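Local coordinates for protein phosphoribosylaminoimidazole-succinocarboxamide synthase (Pyrococcus horikoshii, PDB 4O84) that catalyses the ATP-dependent ligation of L-aspartate to the carboxylate of a phosphoribosyl-aminoimidazole, giving SAICAR in de novo purine biosynthesis, at residues Ile170-Lys175 against Thr196-Asp201; Lys175-Lys180 against Leu188-Ser193. All coordinates share one frame; numbering follows the deposited sequence.

Contact 1: residues Ile170-Lys175 against Thr196-Asp201. With 5GP (guanosine-5'-monophosphate), chain J.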
ATOM      1  N   ILE A 170     -11.126   5.997  -2.899  1.00 18.19           N
ATOM      2  CA  ILE A 170     -11.064   4.991  -1.847  1.00 17.49           C
ATOM      3  C   ILE A 170     -11.581   3.647  -2.368  1.00 17.29           C
ATOM      4  O   ILE A 170     -12.746   3.516  -2.800  1.00 16.41           O
ATOM      5  CB  ILE A 170     -11.896   5.414  -0.613  1.00 17.96           C
ATOM      6  CG1 ILE A 170     -11.421   6.772  -0.090  1.00 18.27           C
ATOM      7  CG2 ILE A 170     -11.844   4.351   0.490  1.00 17.07           C
ATOM      8  CD1 ILE A 170     -12.478   7.500   0.708  1.00 19.08           C
ATOM      9  N   LEU A 171     -10.717   2.647  -2.337  1.00 16.22           N
ATOM     10  CA  LEU A 171     -11.194   1.294  -2.540  1.00 16.64           C
ATOM     11  C   LEU A 171     -11.852   0.846  -1.234  1.00 17.05           C
ATOM     12  O   LEU A 171     -11.165   0.458  -0.298  1.00 18.53           O
ATOM     13  CB  LEU A 171     -10.048   0.364  -2.920  1.00 16.37           C
ATOM     14  CG  LEU A 171     -10.451  -1.084  -3.275  1.00 15.54           C
ATOM     15  CD1 LEU A 171     -11.468  -1.109  -4.400  1.00 15.32           C
ATOM     16  CD2 LEU A 171      -9.214  -1.884  -3.665  1.00 15.43           C
ATOM     17  N   VAL A 172     -13.175   0.957  -1.165  1.00 17.19           N
ATOM     18  CA  VAL A 172     -13.940   0.630   0.042  1.00 16.10           C
ATOM     19  C   VAL A 172     -14.008  -0.890   0.254  1.00 15.68           C
ATOM     20  O   VAL A 172     -13.687  -1.388   1.328  1.00 15.72           O
ATOM     21  CB  VAL A 172     -15.353   1.275  -0.012  1.00 15.93           C
ATOM     22  CG1 VAL A 172     -16.293   0.667   1.035  1.00 14.89           C
ATOM     23  CG2 VAL A 172     -15.229   2.791   0.164  1.00 15.31           C
ATOM     24  N   ASP A 173     -14.409  -1.617  -0.783  1.00 16.03           N
ATOM     25  CA  ASP A 173     -14.409  -3.083  -0.766  1.00 16.11           C
ATOM     26  C   ASP A 173     -14.577  -3.522  -2.222  1.00 17.41           C
ATOM     27  O   ASP A 173     -14.826  -2.667  -3.098  1.00 17.14           O
ATOM     28  CB  ASP A 173     -15.508  -3.667   0.155  1.00 15.85           C
ATOM     29  CG  ASP A 173     -16.916  -3.154  -0.188  1.00 16.28           C
ATOM     30  OD1 ASP A 173     -17.272  -3.080  -1.371  1.00 16.60           O
ATOM     31  OD2 ASP A 173     -17.680  -2.811   0.726  1.00 17.37           O
ATOM     32  N   PHE A 174     -14.433  -4.825  -2.479  1.00 17.58           N
ATOM     33  CA  PHE A 174     -14.580  -5.383  -3.819  1.00 18.14           C
ATOM     34  C   PHE A 174     -14.659  -6.905  -3.763  1.00 19.39           C
ATOM     35  O   PHE A 174     -14.230  -7.504  -2.775  1.00 19.31           O
ATOM     36  CB  PHE A 174     -13.463  -4.905  -4.778  1.00 18.05           C
ATOM     37  CG  PHE A 174     -12.073  -5.409  -4.449  1.00 18.33           C
ATOM     38  CD1 PHE A 174     -11.411  -6.275  -5.321  1.00 18.95           C
ATOM     39  CD2 PHE A 174     -11.407  -4.993  -3.302  1.00 18.18           C
ATOM     40  CE1 PHE A 174     -10.113  -6.731  -5.041  1.00 19.05           C
ATOM     41  CE2 PHE A 174     -10.125  -5.456  -3.019  1.00 18.51           C
ATOM     42  CZ  PHE A 174      -9.480  -6.322  -3.882  1.00 18.22           C
ATOM     43  N   LYS A 175     -15.202  -7.503  -4.829  1.00 19.38           N
ATOM     44  CA  LYS A 175     -15.356  -8.945  -4.958  1.00 19.72           C
ATOM     45  C   LYS A 175     -14.456  -9.482  -6.075  1.00 20.18           C
ATOM     46  O   LYS A 175     -14.413  -8.933  -7.162  1.00 20.48           O
ATOM     47  CB  LYS A 175     -16.810  -9.315  -5.268  1.00 20.30           C
ATOM     48  CG  LYS A 175     -17.025 -10.785  -5.677  1.00 21.87           C
ATOM     49  CD  LYS A 175     -18.314 -11.019  -6.464  1.00 24.03           C
ATOM     50  CE  LYS A 175     -18.337 -10.359  -7.845  1.00 23.49           C
ATOM     51  NZ  LYS A 175     -17.846 -11.210  -8.951  1.00 24.71           N
ATOM     52  N   THR A 196     -18.303  -4.364  -9.496  1.00 18.44           N
ATOM     53  CA  THR A 196     -17.834  -5.353  -8.511  1.00 18.37           C
ATOM     54  C   THR A 196     -16.924  -4.807  -7.395  1.00 18.34           C
ATOM     55  O   THR A 196     -16.349  -5.595  -6.627  1.00 17.83           O
ATOM     56  CB  THR A 196     -17.064  -6.489  -9.210  1.00 17.47           C
ATOM     57  OG1 THR A 196     -15.934  -5.926  -9.889  1.00 16.75           O
ATOM     58  CG2 THR A 196     -17.961  -7.217 -10.178  1.00 18.17           C
ATOM     59  N   CYS A 197     -16.792  -3.482  -7.336  1.00 18.72           N
ATOM     60  CA  CYS A 197     -16.008  -2.769  -6.323  1.00 19.20           C
ATOM     61  C   CYS A 197     -16.854  -1.645  -5.737  1.00 19.23           C
ATOM     62  O   CYS A 197     -17.707  -1.093  -6.420  1.00 20.48           O
ATOM     63  CB  CYS A 197     -14.779  -2.086  -6.943  1.00 19.34           C
ATOM     64  SG  CYS A 197     -13.577  -3.093  -7.814  1.00 20.69           S
ATOM     65  N   ARG A 198     -16.585  -1.266  -4.498  1.00 18.76           N
ATOM     66  CA  ARG A 198     -17.069   0.011  -4.005  1.00 18.38           C
ATOM     67  C   ARG A 198     -15.954   1.030  -4.083  1.00 17.39           C
ATOM     68  O   ARG A 198     -14.889   0.861  -3.464  1.00 15.60           O
ATOM     69  CB  ARG A 198     -17.628  -0.082  -2.575  1.00 19.62           C
ATOM     70  CG  ARG A 198     -19.054  -0.609  -2.505  1.00 21.16           C
ATOM     71  CD  ARG A 198     -19.741  -0.363  -1.161  1.00 22.29           C
ATOM     72  NE  ARG A 198     -21.045  -1.034  -1.111  1.00 23.15           N
ATOM     73  CZ  ARG A 198     -21.294  -2.193  -0.495  1.00 25.21           C
ATOM     74  NH1 ARG A 198     -20.347  -2.842   0.195  1.00 24.22           N
ATOM     75  NH2 ARG A 198     -22.519  -2.702  -0.555  1.00 25.72           N
ATOM     76  N   PHE A 199     -16.204   2.083  -4.862  1.00 17.12           N
ATOM     77  CA  PHE A 199     -15.281   3.210  -5.001  1.00 17.92           C
ATOM     78  C   PHE A 199     -15.931   4.453  -4.428  1.00 18.26           C
ATOM     79  O   PHE A 199     -17.080   4.792  -4.801  1.00 18.30           O
ATOM     80  CB  PHE A 199     -14.980   3.518  -6.473  1.00 18.68           C
ATOM     81  CG  PHE A 199     -14.357   2.394  -7.256  1.00 18.29           C
ATOM     82  CD1 PHE A 199     -13.275   1.657  -6.759  1.00 18.19           C
ATOM     83  CD2 PHE A 199     -14.824   2.114  -8.540  1.00 18.85           C
ATOM     84  CE1 PHE A 199     -12.704   0.652  -7.518  1.00 17.40           C
ATOM     85  CE2 PHE A 199     -14.246   1.120  -9.307  1.00 18.88           C
ATOM     86  CZ  PHE A 199     -13.183   0.385  -8.795  1.00 18.22           C
ATOM     87  N   TRP A 200     -15.223   5.142  -3.538  1.00 17.34           N
ATOM     88  CA  TRP A 200     -15.680   6.445  -3.052  1.00 17.91           C
ATOM     89  C   TRP A 200     -14.693   7.515  -3.393  1.00 18.55           C
ATOM     90  O   TRP A 200     -13.475   7.306  -3.297  1.00 19.02           O
ATOM     91  CB  TRP A 200     -15.883   6.499  -1.532  1.00 17.18           C
ATOM     92  CG  TRP A 200     -16.951   5.594  -0.954  1.00 18.00           C
ATOM     93  CD1 TRP A 200     -17.869   4.803  -1.626  1.00 18.02           C
ATOM     94  CD2 TRP A 200     -17.256   5.405   0.465  1.00 17.58           C
ATOM     95  NE1 TRP A 200     -18.671   4.121  -0.742  1.00 18.19           N
ATOM     96  CE2 TRP A 200     -18.354   4.443   0.526  1.00 17.94           C
ATOM     97  CE3 TRP A 200     -16.720   5.894   1.646  1.00 17.94           C
ATOM     98  CZ2 TRP A 200     -18.888   4.011   1.734  1.00 18.57           C
ATOM     99  CZ3 TRP A 200     -17.266   5.456   2.863  1.00 18.49           C
ATOM    100  CH2 TRP A 200     -18.319   4.537   2.903  1.00 18.60           C
ATOM    101  N   ASP A 201     -15.202   8.689  -3.744  1.00 19.43           N
ATOM    102  CA  ASP A 201     -14.343   9.855  -3.854  1.00 20.10           C
ATOM    103  C   ASP A 201     -13.733  10.157  -2.480  1.00 20.63           C
ATOM    104  O   ASP A 201     -14.431  10.177  -1.464  1.00 19.61           O
ATOM    105  CB  ASP A 201     -15.109  11.075  -4.349  1.00 21.63           C
ATOM    106  CG  ASP A 201     -14.243  12.301  -4.372  1.00 21.79           C
ATOM    107  OD1 ASP A 201     -13.356  12.387  -5.237  1.00 21.78           O
ATOM    108  OD2 ASP A 201     -14.406  13.154  -3.490  1.00 22.85           O
TER
HETATM  109  P   5GP J 308     -21.794  -6.390   0.249  1.00 35.14           P
HETATM  110  O1P 5GP J 308     -21.488  -5.275   1.228  1.00 32.22           O
HETATM  111  O2P 5GP J 308     -23.119  -6.182  -0.441  1.00 35.11           O
HETATM  112  O3P 5GP J 308     -21.552  -7.771   0.814  1.00 33.46           O
HETATM  113  O5' 5GP J 308     -20.708  -6.353  -0.968  1.00 34.37           O
HETATM  114  C5' 5GP J 308     -19.281  -6.239  -0.803  1.00 33.41           C
HETATM  115  C4' 5GP J 308     -18.530  -5.855  -2.096  1.00 32.63           C
HETATM  116  O4' 5GP J 308     -18.462  -6.949  -3.009  1.00 34.21           O
HETATM  117  C3' 5GP J 308     -19.165  -4.723  -2.907  1.00 33.68           C
HETATM  118  O3' 5GP J 308     -18.120  -4.016  -3.598  1.00 31.84           O
HETATM  119  C2' 5GP J 308     -20.032  -5.421  -3.927  1.00 33.61           C
HETATM  120  O2' 5GP J 308     -20.220  -4.629  -5.111  1.00 31.88           O
HETATM  121  C1' 5GP J 308     -19.229  -6.688  -4.190  1.00 33.51           C
HETATM  122  N9  5GP J 308     -20.138  -7.817  -4.480  1.00 35.32           N
HETATM  123  C8  5GP J 308     -20.506  -8.785  -3.615  1.00 34.42           C
HETATM  124  N7  5GP J 308     -21.345  -9.669  -4.212  1.00 34.65           N
HETATM  125  C5  5GP J 308     -21.540  -9.266  -5.475  1.00 35.89           C
HETATM  126  C6  5GP J 308     -22.308  -9.747  -6.648  1.00 36.51           C
HETATM  127  O6  5GP J 308     -23.001 -10.779  -6.565  1.00 35.81           O
HETATM  128  N1  5GP J 308     -22.230  -9.043  -7.795  1.00 36.20           N
HETATM  129  C2  5GP J 308     -21.480  -7.926  -7.914  1.00 37.37           C
HETATM  130  N2  5GP J 308     -21.470  -7.276  -9.114  1.00 35.81           N
HETATM  131  N3  5GP J 308     -20.742  -7.428  -6.871  1.00 36.52           N
HETATM  132  C4  5GP J 308     -20.734  -8.043  -5.657  1.00 35.83           C
HETATM  133  O   HOH W   1     -13.559  -6.922  -8.758  1.00 22.17           O
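Asp173 and Arg198 join the two strands through a salt bridge that also grips the bound guanosine-5'-monophosphate. Arg198 NH1 lies 2.7 Å from Asp173 OD2, approaching its syn side almost in the guanidinium plane, while the carboxylate and guanidinium planes stand 70° apart. With CG held between its backbone N and carbonyl carbon (chi1 55°), Asp173 offers OD1 to the ribose, and O3' donates to it at 2.6 Å. Arg198 is long enough to reach past this carboxylate, and NH1 bonds phosphate O1P at 2.9 Å. Asp211 takes NE of the arginine, which further fixes the guanidinium. Arg93 and Arg214 also bond the nucleotide, consistent with the phosphoribosyl substrate site of this family.

Backbone bonds zip the antiparallel strands together, from Ile170 N to Trp200 O (2.7 Å) at one end to Lys175 N and Thr196 O (2.9 Å) at the other. Between them Val172 and Asp173 both face Arg198 in a beta bulge: Val172 N bonds Arg198 O, whereas Arg198 N bonds Asp173 O.

Apolar contacts complete the pairing. Val172 CG2 sits 3.4 Å from the centroid of the Trp200 five-membered ring, a CH-pi contact in which the short, beta-branched valine can bring one methyl straight over the indole. On the face formed by Leu171, Phe174, Cys197 and Phe199, Leu171 CD1 touches Phe199 CE1 at 3.8 Å, and the small Cys197 fits SG against Phe174 CB (3.5 Å), oblique to the ring.

That face rests on helix 143-165, where Leu171 meets Asn157 and Leu160, Phe174 meets Asn157 and Phe199 meets Leu164. Strand 84-93 flanks strand 169-180, with Phe174 bonded through its backbone to Val92.

Contact 2: residues Lys175-Lys180 against Leu188-Ser193. With 5GP (guanosine-5'-monophosphate), chain J.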
ATOM      1  N   LYS A 175     -15.202  -7.503  -4.829  1.00 19.38           N
ATOM      2  CA  LYS A 175     -15.356  -8.945  -4.958  1.00 19.72           C
ATOM      3  C   LYS A 175     -14.456  -9.482  -6.075  1.00 20.18           C
ATOM      4  O   LYS A 175     -14.413  -8.933  -7.162  1.00 20.48           O
ATOM      5  CB  LYS A 175     -16.810  -9.315  -5.268  1.00 20.30           C
ATOM      6  CG  LYS A 175     -17.025 -10.785  -5.677  1.00 21.87           C
ATOM      7  CD  LYS A 175     -18.314 -11.019  -6.464  1.00 24.03           C
ATOM      8  CE  LYS A 175     -18.337 -10.359  -7.845  1.00 23.49           C
ATOM      9  NZ  LYS A 175     -17.846 -11.210  -8.951  1.00 24.71           N
ATOM     10  N   LEU A 176     -13.761 -10.572  -5.779  1.00 20.37           N
ATOM     11  CA  LEU A 176     -12.925 -11.280  -6.738  1.00 19.48           C
ATOM     12  C   LEU A 176     -13.451 -12.689  -6.907  1.00 19.72           C
ATOM     13  O   LEU A 176     -14.113 -13.245  -6.004  1.00 18.42           O
ATOM     14  CB  LEU A 176     -11.468 -11.344  -6.259  1.00 19.02           C
ATOM     15  CG  LEU A 176     -10.699 -10.030  -6.086  1.00 18.79           C
ATOM     16  CD1 LEU A 176      -9.284 -10.297  -5.607  1.00 18.51           C
ATOM     17  CD2 LEU A 176     -10.696  -9.219  -7.392  1.00 18.92           C
ATOM     18  N   GLU A 177     -13.162 -13.254  -8.075  1.00 19.31           N
ATOM     19  CA  GLU A 177     -13.365 -14.667  -8.326  1.00 20.08           C
ATOM     20  C   GLU A 177     -12.096 -15.263  -8.937  1.00 20.59           C
ATOM     21  O   GLU A 177     -11.270 -14.554  -9.553  1.00 19.70           O
ATOM     22  CB  GLU A 177     -14.581 -14.917  -9.209  1.00 19.46           C
ATOM     23  CG  GLU A 177     -15.864 -14.333  -8.622  1.00 19.98           C
ATOM     24  CD  GLU A 177     -17.116 -14.616  -9.441  1.00 20.49           C
ATOM     25  OE1 GLU A 177     -17.161 -15.598 -10.221  1.00 19.85           O
ATOM     26  OE2 GLU A 177     -18.081 -13.849  -9.284  1.00 21.85           O
ATOM     27  N   PHE A 178     -11.964 -16.569  -8.744  1.00 19.58           N
ATOM     28  CA  PHE A 178     -10.729 -17.281  -8.988  1.00 19.89           C
ATOM     29  C   PHE A 178     -11.051 -18.621  -9.620  1.00 20.58           C
ATOM     30  O   PHE A 178     -12.131 -19.208  -9.384  1.00 19.29           O
ATOM     31  CB  PHE A 178      -9.992 -17.547  -7.668  1.00 19.50           C
ATOM     32  CG  PHE A 178      -9.364 -16.329  -7.054  1.00 19.62           C
ATOM     33  CD1 PHE A 178      -8.119 -15.876  -7.477  1.00 19.34           C
ATOM     34  CD2 PHE A 178     -10.009 -15.647  -6.029  1.00 19.80           C
ATOM     35  CE1 PHE A 178      -7.544 -14.754  -6.899  1.00 20.34           C
ATOM     36  CE2 PHE A 178      -9.434 -14.523  -5.444  1.00 20.46           C
ATOM     37  CZ  PHE A 178      -8.197 -14.083  -5.875  1.00 20.51           C
ATOM     38  N   GLY A 179     -10.098 -19.100 -10.413  1.00 21.96           N
ATOM     39  CA  GLY A 179     -10.141 -20.436 -10.946  1.00 24.17           C
ATOM     40  C   GLY A 179      -8.777 -21.096 -11.033  1.00 26.37           C
ATOM     41  O   GLY A 179      -7.730 -20.488 -10.752  1.00 25.06           O
ATOM     42  N   LYS A 180      -8.803 -22.359 -11.445  1.00 29.35           N
ATOM     43  CA  LYS A 180      -7.593 -23.149 -11.603  1.00 32.99           C
ATOM     44  C   LYS A 180      -7.286 -23.368 -13.071  1.00 32.83           C
ATOM     45  O   LYS A 180      -8.165 -23.785 -13.827  1.00 33.44           O
ATOM     46  CB  LYS A 180      -7.744 -24.495 -10.882  1.00 35.05           C
ATOM     47  CG  LYS A 180      -6.740 -24.690  -9.766  1.00 39.29           C
ATOM     48  CD  LYS A 180      -7.056 -25.913  -8.926  1.00 43.75           C
ATOM     49  CE  LYS A 180      -5.983 -26.117  -7.868  1.00 44.69           C
ATOM     50  NZ  LYS A 180      -6.225 -27.323  -7.019  1.00 45.08           N
ATOM     51  N   LEU A 188      -6.718 -15.326 -11.136  1.00 22.19           N
ATOM     52  CA  LEU A 188      -7.776 -14.336 -10.937  1.00 21.00           C
ATOM     53  C   LEU A 188      -8.687 -14.218 -12.171  1.00 20.48           C
ATOM     54  O   LEU A 188      -8.216 -14.147 -13.297  1.00 20.62           O
ATOM     55  CB  LEU A 188      -7.165 -12.984 -10.566  1.00 21.05           C
ATOM     56  CG  LEU A 188      -8.144 -11.859 -10.241  1.00 21.59           C
ATOM     57  CD1 LEU A 188      -8.924 -12.175  -8.980  1.00 20.82           C
ATOM     58  CD2 LEU A 188      -7.393 -10.538 -10.091  1.00 21.58           C
ATOM     59  N   ALA A 189      -9.993 -14.211 -11.949  1.00 19.50           N
ATOM     60  CA  ALA A 189     -10.945 -14.318 -13.043  1.00 19.12           C
ATOM     61  C   ALA A 189     -12.037 -13.245 -12.948  1.00 19.06           C
ATOM     62  O   ALA A 189     -11.820 -12.197 -12.358  1.00 19.36           O
ATOM     63  CB  ALA A 189     -11.560 -15.714 -13.045  1.00 18.01           C
ATOM     64  N   ASP A 190     -13.205 -13.538 -13.521  1.00 18.90           N
ATOM     65  CA  ASP A 190     -14.365 -12.635 -13.561  1.00 19.47           C
ATOM     66  C   ASP A 190     -13.963 -11.236 -14.049  1.00 19.27           C
ATOM     67  O   ASP A 190     -13.283 -11.136 -15.060  1.00 18.28           O
ATOM     68  CB  ASP A 190     -15.117 -12.614 -12.224  1.00 19.85           C
ATOM     69  CG  ASP A 190     -16.514 -12.017 -12.340  1.00 19.45           C
ATOM     70  OD1 ASP A 190     -16.784 -11.019 -11.660  1.00 19.46           O
ATOM     71  OD2 ASP A 190     -17.340 -12.531 -13.103  1.00 19.41           O
ATOM     72  N   GLU A 191     -14.373 -10.176 -13.342  1.00 18.76           N
ATOM     73  CA  GLU A 191     -14.109  -8.801 -13.784  1.00 18.80           C
ATOM     74  C   GLU A 191     -13.603  -7.961 -12.612  1.00 18.95           C
ATOM     75  O   GLU A 191     -13.672  -8.383 -11.472  1.00 18.39           O
ATOM     76  CB  GLU A 191     -15.380  -8.156 -14.364  1.00 18.59           C
ATOM     77  CG  GLU A 191     -16.378  -7.705 -13.301  1.00 19.22           C
ATOM     78  CD  GLU A 191     -17.669  -7.183 -13.878  1.00 21.28           C
ATOM     79  OE1 GLU A 191     -17.679  -6.054 -14.423  1.00 23.12           O
ATOM     80  OE2 GLU A 191     -18.687  -7.899 -13.780  1.00 23.03           O
ATOM     81  N   ILE A 192     -13.086  -6.774 -12.910  1.00 19.66           N
ATOM     82  CA  ILE A 192     -12.787  -5.785 -11.887  1.00 19.69           C
ATOM     83  C   ILE A 192     -13.287  -4.434 -12.396  1.00 19.66           C
ATOM     84  O   ILE A 192     -12.658  -3.779 -13.246  1.00 18.35           O
ATOM     85  CB  ILE A 192     -11.286  -5.741 -11.498  1.00 19.47           C
ATOM     86  CG1 ILE A 192     -10.767  -7.125 -11.108  1.00 19.91           C
ATOM     87  CG2 ILE A 192     -11.057  -4.753 -10.365  1.00 19.94           C
ATOM     88  CD1 ILE A 192      -9.260  -7.216 -11.059  1.00 20.65           C
ATOM     89  N   SER A 193     -14.445  -4.033 -11.874  1.00 19.72           N
ATOM     90  CA  SER A 193     -15.107  -2.828 -12.353  1.00 18.91           C
ATOM     91  C   SER A 193     -15.961  -2.185 -11.268  1.00 19.25           C
ATOM     92  O   SER A 193     -16.137  -2.758 -10.187  1.00 18.16           O
ATOM     93  CB  SER A 193     -15.940  -3.141 -13.614  1.00 18.63           C
ATOM     94  OG  SER A 193     -17.049  -3.966 -13.325  1.00 17.71           O
TER
HETATM   95  P   5GP J 308     -21.794  -6.390   0.249  1.00 35.14           P
HETATM   96  O1P 5GP J 308     -21.488  -5.275   1.228  1.00 32.22           O
HETATM   97  O2P 5GP J 308     -23.119  -6.182  -0.441  1.00 35.11           O
HETATM   98  O3P 5GP J 308     -21.552  -7.771   0.814  1.00 33.46           O
HETATM   99  O5' 5GP J 308     -20.708  -6.353  -0.968  1.00 34.37           O
HETATM  100  C5' 5GP J 308     -19.281  -6.239  -0.803  1.00 33.41           C
HETATM  101  C4' 5GP J 308     -18.530  -5.855  -2.096  1.00 32.63           C
HETATM  102  O4' 5GP J 308     -18.462  -6.949  -3.009  1.00 34.21           O
HETATM  103  C3' 5GP J 308     -19.165  -4.723  -2.907  1.00 33.68           C
HETATM  104  O3' 5GP J 308     -18.120  -4.016  -3.598  1.00 31.84           O
HETATM  105  C2' 5GP J 308     -20.032  -5.421  -3.927  1.00 33.61           C
HETATM  106  O2' 5GP J 308     -20.220  -4.629  -5.111  1.00 31.88           O
HETATM  107  C1' 5GP J 308     -19.229  -6.688  -4.190  1.00 33.51           C
HETATM  108  N9  5GP J 308     -20.138  -7.817  -4.480  1.00 35.32           N
HETATM  109  C8  5GP J 308     -20.506  -8.785  -3.615  1.00 34.42           C
HETATM  110  N7  5GP J 308     -21.345  -9.669  -4.212  1.00 34.65           N
HETATM  111  C5  5GP J 308     -21.540  -9.266  -5.475  1.00 35.89           C
HETATM  112  C6  5GP J 308     -22.308  -9.747  -6.648  1.00 36.51           C
HETATM  113  O6  5GP J 308     -23.001 -10.779  -6.565  1.00 35.81           O
HETATM  114  N1  5GP J 308     -22.230  -9.043  -7.795  1.00 36.20           N
HETATM  115  C2  5GP J 308     -21.480  -7.926  -7.914  1.00 37.37           C
HETATM  116  N2  5GP J 308     -21.470  -7.276  -9.114  1.00 35.81           N
HETATM  117  N3  5GP J 308     -20.742  -7.428  -6.871  1.00 36.52           N
HETATM  118  C4  5GP J 308     -20.734  -8.043  -5.657  1.00 35.83           C
HETATM  119  O   HOH W   1     -13.559  -6.922  -8.758  1.00 22.17           O
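Lys175 NZ bridges two acids, donating to Asp190 OD1 at 2.9 Å and to Glu177 OE2 at 2.7 Å within its own segment. It meets Asp190 57° above the carboxylate plane but reaches Glu177 on the anti side. The two carboxylates are stacked, with Glu177 OE2 only 3.9 Å from Asp190 OD1; the ammonium group, together with Lys13 on Asp190 OD2, is likely to offset the repulsion. A methionine in place of Lys175 would probably leave the two acids facing each other without their shared ammonium, Lys13 on Asp190 alone offsetting them. One water donates to both Lys175 O and Glu191 O.

Strands 169-180 and 186-188 form an antiparallel hairpin that ends here, in the non-hydrogen-bonded pair Phe178 and Leu188 and the bond from Ala189 N to Glu177 O (2.7 Å); residues 189-193 then leave as loop.

Leu188, its chi1 of -176° turning CG away from the backbone N, lays CD1 over one face of the Phe178 ring, 3.9 Å from the centroid (CH-pi). The same methyl meets Leu176 CD2 at 3.8 Å. Leucines suit this apolar side: Leu176 packs on Val156, and Phe178 on Ile149 and Ile152, of helix 143-165.

In the fold
Strand 169-180 runs through both contacts, whose centres lie 15 Å apart, and contact 2 is nested within the chain excursion that contact 1 closes. Lys175 is the shared residue: its backbone belongs to the pairing of contact 1, its amino group to the acid cluster of contact 2. The guanine lies along its chain, and a cadmium ion is about 5 Å from that side chain. Contact 1 supplies bonds to the ribose and phosphate, alongside Arg93, Ser99, Asp195 and Arg214, in what is probably the substrate site. One water joins Lys175 O, Thr196 OG1 and Glu191 O. The contacts also touch directly, Thr196 CG2 meeting Glu191 CG at 3.5 Å.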